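Side-chain contacts in maternal effect protein oskar (Drosophila melanogaster, PDB 5A4A), which acts as the germline inducer of the fly and probably binds RNA through its OSK domain, which has the SGNH-hydrolase fold: residues D31-L34 / Y35-R38; L12-S16 / D17-Y21; V198-V201 / I202-S205. All coordinates share one frame; numbering follows the deposited sequence.

Contact 1: residues D31-L34 / Y35-R38; sequences DFML and YLAR. With SO4 (sulfate ion), chain F.
D31-L34 and Y35-R38 are successive turns of helix 31-40, which follows strand 25-29 in the SGNH-hydrolase-like fold. D31 probably takes the position of the nucleophilic serine in the GDS motif of active SGNH hydrolases, with D30 matching the aspartate; its OD2 is hydrogen-bonded to S59 OG, while D30 OD1 takes the N-H of F32. Four regular i to i+4 bonds bind the turns, from Y35 N to D31 O (2.8 Å) through R38 N to L34 O (2.9 Å).

On the buried side M33 and L36 lie side by side and point the same way. The M33 chain bends at chi2 (-61°) and chi3 (-52°), which lays both SD and CE against one branch of L36; CE is 3.7 Å from L36 CD2. A flexible thioether and a branched leucine suit this place, because both fill apolar space without polar atoms to satisfy. A37, with only a methyl group, lets A20 of the preceding loop come close. The ring of Y35 departs from the helix to meet F189.

R38 ends the contact in a polar grip on a sulfate. NH2 gives a nearly straight bond (168°) to sulfate O1, which lies in the guanidinium plane at its edge. NH1 reaches sulfate O4 at 2.8 Å and also binds C43 O. R44 NH2 and F45 N hold the ion too. The sulfate probably came from the crystallisation liquor, yet this cluster of donors would suit an anion such as a phosphate, consistent with an RNA-binding domain.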
loop_
_atom_site.group_PDB
_atom_site.type_symbol
_atom_site.label_atom_id
_atom_site.label_comp_id
_atom_site.label_asym_id
_atom_site.label_seq_id
_atom_site.Cartn_x
_atom_site.Cartn_y
_atom_site.Cartn_z
ATOM N N ASP A 31 -0.915 5.493 -3.314
ATOM C CA ASP A 31 0.064 6.528 -3.665
ATOM C C ASP A 31 1.361 6.481 -2.884
ATOM O O ASP A 31 2.392 6.880 -3.413
ATOM C CB ASP A 31 -0.505 7.938 -3.519
ATOM C CG ASP A 31 -1.338 8.357 -4.707
ATOM O OD1 ASP A 31 -0.747 8.662 -5.778
ATOM O OD2 ASP A 31 -2.577 8.398 -4.559
ATOM N N PHE A 32 1.324 6.025 -1.630
ATOM C CA PHE A 32 2.556 6.029 -0.832
ATOM C C PHE A 32 3.619 5.089 -1.391
ATOM O O PHE A 32 4.759 5.492 -1.602
ATOM C CB PHE A 32 2.288 5.745 0.648
ATOM C CG PHE A 32 1.502 6.825 1.327
ATOM C CD1 PHE A 32 2.072 8.071 1.568
ATOM C CD2 PHE A 32 0.194 6.604 1.712
ATOM C CE1 PHE A 32 1.348 9.072 2.185
ATOM C CE2 PHE A 32 -0.536 7.606 2.333
ATOM C CZ PHE A 32 0.042 8.845 2.558
ATOM N N MET A 33 3.250 3.841 -1.636
ATOM C CA MET A 33 4.182 2.918 -2.263
ATOM C C MET A 33 4.425 3.251 -3.739
ATOM O O MET A 33 5.530 3.057 -4.232
ATOM C CB MET A 33 3.736 1.467 -2.075
ATOM C CG MET A 33 3.916 0.955 -0.646
ATOM S SD MET A 33 5.644 1.011 -0.156
ATOM C CE MET A 33 6.345 0.127 -1.531
ATOM N N LEU A 34 3.411 3.776 -4.430
ATOM C CA LEU A 34 3.596 4.239 -5.806
ATOM C C LEU A 34 4.724 5.273 -5.867
ATOM O O LEU A 34 5.624 5.181 -6.704
ATOM C CB LEU A 34 2.300 4.827 -6.364
ATOM C CG LEU A 34 2.332 5.308 -7.826
ATOM C CD1 LEU A 34 2.804 4.189 -8.736
ATOM C CD2 LEU A 34 0.962 5.795 -8.276
ATOM N N TYR A 35 4.686 6.248 -4.962
ATOM C CA TYR A 35 5.702 7.291 -4.944
ATOM C C TYR A 35 7.074 6.766 -4.534
ATOM O O TYR A 35 8.089 7.146 -5.122
ATOM C CB TYR A 35 5.277 8.437 -4.028
ATOM C CG TYR A 35 6.186 9.649 -4.052
ATOM C CD1 TYR A 35 6.448 10.339 -5.240
ATOM C CD2 TYR A 35 6.749 10.128 -2.874
ATOM C CE1 TYR A 35 7.265 11.451 -5.244
ATOM C CE2 TYR A 35 7.559 11.231 -2.869
ATOM C CZ TYR A 35 7.812 11.900 -4.054
ATOM O OH TYR A 35 8.624 13.008 -4.023
ATOM N N LEU A 36 7.100 5.910 -3.516
ATOM C CA LEU A 36 8.330 5.228 -3.135
ATOM C C LEU A 36 8.958 4.559 -4.346
ATOM O O LEU A 36 10.151 4.711 -4.596
ATOM C CB LEU A 36 8.069 4.190 -2.044
ATOM C CG LEU A 36 9.340 3.463 -1.589
ATOM C CD1 LEU A 36 10.296 4.477 -1.023
ATOM C CD2 LEU A 36 9.033 2.403 -0.550
ATOM N N ALA A 37 8.148 3.831 -5.105
ATOM C CA ALA A 37 8.658 3.113 -6.272
ATOM C C ALA A 37 9.112 4.048 -7.388
ATOM O O ALA A 37 10.095 3.764 -8.085
ATOM C CB ALA A 37 7.617 2.123 -6.785
ATOM N N ARG A 38 8.410 5.167 -7.550
ATOM C CA ARG A 38 8.757 6.129 -8.595
ATOM C C ARG A 38 10.105 6.759 -8.287
ATOM O O ARG A 38 10.959 6.922 -9.160
ATOM C CB ARG A 38 7.688 7.213 -8.690
ATOM C CG ARG A 38 7.985 8.306 -9.703
ATOM C CD ARG A 38 8.068 7.750 -11.111
ATOM N NE ARG A 38 7.931 8.826 -12.092
ATOM C CZ ARG A 38 7.800 8.635 -13.398
ATOM N NH1 ARG A 38 7.800 7.404 -13.882
ATOM N NH2 ARG A 38 7.659 9.680 -14.222
HETATM S S SO4 F . 6.277 7.868 -17.234
HETATM O O1 SO4 F . 7.106 9.016 -16.902
HETATM O O2 SO4 F . 4.871 8.198 -17.034
HETATM O O3 SO4 F . 6.509 7.489 -18.622
HETATM O O4 SO4 F . 6.624 6.733 -16.372
#

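Contact 2: residues L12-S16 / D17-Y21; sequences LTINS and DYDAY
S16 lies over one face of the Y21 ring, with its CB 3.5 Å from the ring centroid and 10° off the normal, a CH-pi contact. A small serine lets the turn lie down on the flat ring. Farther out, I14 slants across the phenol end of Y21, its CG1 3.5 Å from Y21 OH. Its branched aliphatic chain also touches P26 and L56, joining the loop just before the turn to strands 25-29 and 56-58.

N15 and D17 cross with their amide and carboxylate planes 33° apart. N15 CG stands anti to the backbone N (chi1 -174°), which carries OD1 forward to D17 N at 2.9 Å, an Asx turn. That bond is almost straight at hydrogen, though the donor stands above the amide carbonyl plane. N15 O closes the bend by accepting from both Y18 N (3.1 Å) and D19 N (2.8 Å). A water bridges S16 OG and D17 OD1 on the outer side.

D19, the buried member, receives N15 N on the anti lone pair of OD2 (2.9 Å), while its OD1 forms a salt bridge with R46 NE. One short acidic side chain thus joins the backbone at the start of the turn to R46. The arginine also binds T13 O, which helps fix it; its salt bridge probably balances the buried charge of D19, and the N15 N-H adds to this.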
loop_
_atom_site.group_PDB
_atom_site.type_symbol
_atom_site.label_atom_id
_atom_site.label_comp_id
_atom_site.label_asym_id
_atom_site.label_seq_id
_atom_site.Cartn_x
_atom_site.Cartn_y
_atom_site.Cartn_z
ATOM N N LEU A 12 -3.782 -7.031 -16.825
ATOM C CA LEU A 12 -3.671 -8.412 -16.358
ATOM C C LEU A 12 -2.224 -8.842 -16.192
ATOM O O LEU A 12 -1.927 -9.812 -15.490
ATOM C CB LEU A 12 -4.387 -9.356 -17.333
ATOM C CG LEU A 12 -5.917 -9.350 -17.287
ATOM C CD1 LEU A 12 -6.477 -9.954 -18.555
ATOM C CD2 LEU A 12 -6.423 -10.122 -16.091
ATOM N N THR A 13 -1.322 -8.125 -16.845
ATOM C CA THR A 13 0.078 -8.517 -16.857
ATOM C C THR A 13 0.939 -7.433 -16.248
ATOM O O THR A 13 0.829 -6.267 -16.618
ATOM C CB THR A 13 0.561 -8.780 -18.290
ATOM O OG1 THR A 13 -0.200 -9.856 -18.851
ATOM C CG2 THR A 13 2.045 -9.152 -18.298
ATOM N N ILE A 14 1.788 -7.813 -15.304
ATOM C CA ILE A 14 2.750 -6.864 -14.788
ATOM C C ILE A 14 4.150 -7.347 -15.127
ATOM O O ILE A 14 4.368 -8.540 -15.384
ATOM C CB ILE A 14 2.554 -6.590 -13.290
ATOM C CG1 ILE A 14 2.732 -7.869 -12.466
ATOM C CG2 ILE A 14 1.169 -5.993 -13.045
ATOM C CD1 ILE A 14 2.632 -7.611 -10.969
ATOM N N ASN A 15 5.088 -6.412 -15.151
ATOM C CA ASN A 15 6.446 -6.692 -15.586
ATOM C C ASN A 15 7.399 -5.796 -14.816
ATOM O O ASN A 15 7.211 -4.576 -14.770
ATOM C CB ASN A 15 6.557 -6.422 -17.089
ATOM C CG ASN A 15 7.903 -6.814 -17.672
ATOM O OD1 ASN A 15 8.912 -6.885 -16.973
ATOM N ND2 ASN A 15 7.920 -7.058 -18.977
ATOM N N SER A 16 8.426 -6.393 -14.220
ATOM C CA SER A 16 9.373 -5.630 -13.410
ATOM C C SER A 16 10.175 -4.587 -14.199
ATOM O O SER A 16 10.795 -3.710 -13.606
ATOM C CB SER A 16 10.315 -6.569 -12.649
ATOM O OG SER A 16 11.197 -7.227 -13.537
ATOM N N ASP A 17 10.159 -4.671 -15.527
ATOM C CA ASP A 17 10.843 -3.674 -16.350
ATOM C C ASP A 17 10.235 -2.279 -16.218
ATOM O O ASP A 17 10.941 -1.282 -16.364
ATOM C CB ASP A 17 10.853 -4.085 -17.827
ATOM C CG ASP A 17 11.845 -5.197 -18.118
ATOM O OD1 ASP A 17 12.741 -5.439 -17.279
ATOM O OD2 ASP A 17 11.734 -5.824 -19.193
ATOM N N TYR A 18 8.931 -2.219 -15.941
ATOM C CA TYR A 18 8.182 -0.963 -15.929
ATOM C C TYR A 18 7.294 -0.791 -14.699
ATOM O O TYR A 18 7.003 0.333 -14.294
ATOM C CB TYR A 18 7.293 -0.874 -17.171
ATOM C CG TYR A 18 8.047 -1.040 -18.469
ATOM C CD1 TYR A 18 8.852 -0.020 -18.959
ATOM C CD2 TYR A 18 7.959 -2.218 -19.202
ATOM C CE1 TYR A 18 9.549 -0.163 -20.145
ATOM C CE2 TYR A 18 8.655 -2.372 -20.393
ATOM C CZ TYR A 18 9.447 -1.339 -20.855
ATOM O OH TYR A 18 10.140 -1.479 -22.034
ATOM N N ASP A 19 6.833 -1.898 -14.130
ATOM C CA ASP A 19 5.902 -1.831 -13.002
ATOM C C ASP A 19 6.606 -1.868 -11.646
ATOM O O ASP A 19 7.767 -2.262 -11.549
ATOM C CB ASP A 19 4.866 -2.953 -13.091
ATOM C CG ASP A 19 3.983 -2.836 -14.325
ATOM O OD1 ASP A 19 3.496 -1.726 -14.623
ATOM O OD2 ASP A 19 3.789 -3.855 -15.006
ATOM N N ALA A 20 5.895 -1.446 -10.606
ATOM C CA ALA A 20 6.485 -1.300 -9.280
ATOM C C ALA A 20 6.876 -2.649 -8.706
ATOM O O ALA A 20 6.017 -3.489 -8.470
ATOM C CB ALA A 20 5.516 -0.592 -8.339
ATOM N N TYR A 21 8.181 -2.845 -8.518
ATOM C CA TYR A 21 8.737 -4.049 -7.893
ATOM C C TYR A 21 9.822 -3.672 -6.878
ATOM O O TYR A 21 10.541 -2.683 -7.053
ATOM C CB TYR A 21 9.391 -4.935 -8.951
ATOM C CG TYR A 21 8.491 -5.940 -9.635
ATOM C CD1 TYR A 21 7.480 -5.526 -10.494
ATOM C CD2 TYR A 21 8.679 -7.311 -9.450
ATOM C CE1 TYR A 21 6.673 -6.440 -11.139
ATOM C CE2 TYR A 21 7.870 -8.238 -10.093
ATOM C CZ TYR A 21 6.866 -7.785 -10.934
ATOM O OH TYR A 21 6.050 -8.681 -11.584
HETATM O O HOH W 1 9.962 -0.959 -12.723
HETATM O O HOH W 2 13.489 -5.952 -14.770
#

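Contact 3: residues V198-V201 / I202-S205; sequences VLQV and IETS
T204 and S205 each turn a hydroxyl back to a carbonyl four residues earlier, near the C-terminal end of helix 192-204. T204 OG1 donates to Q200 O at 2.7 Å, and S205 OG donates to V201 O at 2.7 Å. Both acceptors are gripped twice, since T204 N also binds Q200 O (3.0 Å) and S205 N binds V201 O (3.2 Å). The two donors of S205 approach V201 O from opposite faces of its plane. The hydroxyl of S205 lies beside its own backbone N (chi1 -61°), an orientation that turns it back along the helix. Short hydroxylated residues suit this place because they can supply a second donor to carbonyls near a helix end.

The other polar pair works through water. Q200 and E203 sit on the same partly exposed side, where two waters link the Q200 amide to E203 OE1. One accepts from Q200 NE2, whose protein partner is Q196 OE1; the other donates to Q200 OE1 and to E203 OE1, 2.8 Å from each. An amide that both donates and accepts matches these two different waters.

Apolar packing lies on the inner side. V198 and I202 lie side by side, pointing the same way, with V198 CG1 3.9 Å from I202 CD1; their branched chains form an apolar patch. Apart from this, L199 crosses the extended E203 chain in a van der Waals contact with its carboxylate end, L199 CG being 3.9 Å from E203 OE2.

Around these residues the helix packs on two strands of the sheet. L199, I202 and E203 touch L22 of strand 21-22, while V201 and S205 meet I155 of strand 154-155. V198 continues onto W190 and L161, and I202 onto I157, joining the helix to the adjoining loops.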
loop_
_atom_site.group_PDB
_atom_site.type_symbol
_atom_site.label_atom_id
_atom_site.label_comp_id
_atom_site.label_asym_id
_atom_site.label_seq_id
_atom_site.Cartn_x
_atom_site.Cartn_y
_atom_site.Cartn_z
ATOM N N VAL A 198 11.939 3.806 5.107
ATOM C CA VAL A 198 10.902 2.789 4.862
ATOM C C VAL A 198 11.459 1.662 4.003
ATOM O O VAL A 198 11.289 0.487 4.321
ATOM C CB VAL A 198 9.658 3.383 4.183
ATOM C CG1 VAL A 198 8.733 2.274 3.662
ATOM C CG2 VAL A 198 8.919 4.312 5.147
ATOM N N LEU A 199 12.136 2.034 2.924
ATOM C CA LEU A 199 12.717 1.058 2.010
ATOM C C LEU A 199 13.703 0.147 2.746
ATOM O O LEU A 199 13.683 -1.069 2.575
ATOM C CB LEU A 199 13.391 1.764 0.822
ATOM C CG LEU A 199 14.031 0.843 -0.224
ATOM C CD1 LEU A 199 12.998 -0.090 -0.842
ATOM C CD2 LEU A 199 14.757 1.654 -1.319
ATOM N N GLN A 200 14.544 0.732 3.591
ATOM C CA GLN A 200 15.510 -0.065 4.339
ATOM C C GLN A 200 14.873 -0.972 5.388
ATOM O O GLN A 200 15.344 -2.084 5.610
ATOM C CB GLN A 200 16.593 0.825 4.941
ATOM C CG GLN A 200 17.433 1.509 3.857
ATOM C CD GLN A 200 18.091 0.505 2.916
ATOM O OE1 GLN A 200 18.633 -0.509 3.359
ATOM N NE2 GLN A 200 18.040 0.782 1.618
ATOM N N VAL A 201 13.797 -0.526 6.024
ATOM C CA VAL A 201 13.097 -1.410 6.958
ATOM C C VAL A 201 12.538 -2.633 6.228
ATOM O O VAL A 201 12.624 -3.757 6.726
ATOM C CB VAL A 201 11.952 -0.685 7.706
ATOM C CG1 VAL A 201 11.069 -1.689 8.449
ATOM C CG2 VAL A 201 12.518 0.334 8.683
ATOM N N ILE A 202 11.961 -2.408 5.051
ATOM C CA ILE A 202 11.377 -3.498 4.267
ATOM C C ILE A 202 12.460 -4.464 3.802
ATOM O O ILE A 202 12.334 -5.682 3.974
ATOM C CB ILE A 202 10.578 -2.967 3.053
ATOM C CG1 ILE A 202 9.374 -2.144 3.526
ATOM C CG2 ILE A 202 10.124 -4.134 2.154
ATOM C CD1 ILE A 202 8.655 -1.369 2.384
ATOM N N GLU A 203 13.543 -3.927 3.244
ATOM C CA GLU A 203 14.602 -4.792 2.721
ATOM C C GLU A 203 15.263 -5.610 3.821
ATOM O O GLU A 203 15.484 -6.813 3.671
ATOM C CB GLU A 203 15.673 -3.979 1.981
ATOM C CG GLU A 203 15.198 -3.348 0.676
ATOM C CD GLU A 203 16.360 -2.949 -0.217
ATOM O OE1 GLU A 203 17.506 -3.284 0.131
ATOM O OE2 GLU A 203 16.138 -2.311 -1.263
ATOM N N THR A 204 15.589 -4.958 4.930
ATOM C CA THR A 204 16.334 -5.634 5.985
ATOM C C THR A 204 15.472 -6.698 6.670
ATOM O O THR A 204 15.993 -7.660 7.229
ATOM C CB THR A 204 16.894 -4.640 7.009
ATOM O OG1 THR A 204 15.823 -3.885 7.587
ATOM C CG2 THR A 204 17.858 -3.685 6.326
ATOM N N SER A 205 14.156 -6.538 6.591
ATOM C CA SER A 205 13.241 -7.534 7.132
ATOM C C SER A 205 13.118 -8.762 6.225
ATOM O O SER A 205 12.548 -9.789 6.620
ATOM C CB SER A 205 11.862 -6.906 7.334
ATOM O OG SER A 205 11.933 -5.839 8.261
HETATM O O HOH W 3 19.688 -1.085 -0.207
HETATM O O HOH W 4 19.508 -2.746 1.972
#

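How the contacts relate
Along the chain the order is contact 2, contact 1, contact 3. Helix 31-40 of contact 1 touches both others: A37 CB lies 3.8 Å from A20 CB of contact 2, and L36 CD2 lies 4.2 Å from V198 CG1 of contact 3. Its centre is about 14 Å from that of contact 2 and about 15 Å from that of contact 3. Contacts 2 and 3 do not touch, their centres being about 20 Å apart, but contact 2 runs into strand 21-22, which pairs with strand 25-29, and contact 3 packs on it. Early and late parts of the chain thus meet through helix 31-40 and strand 21-22.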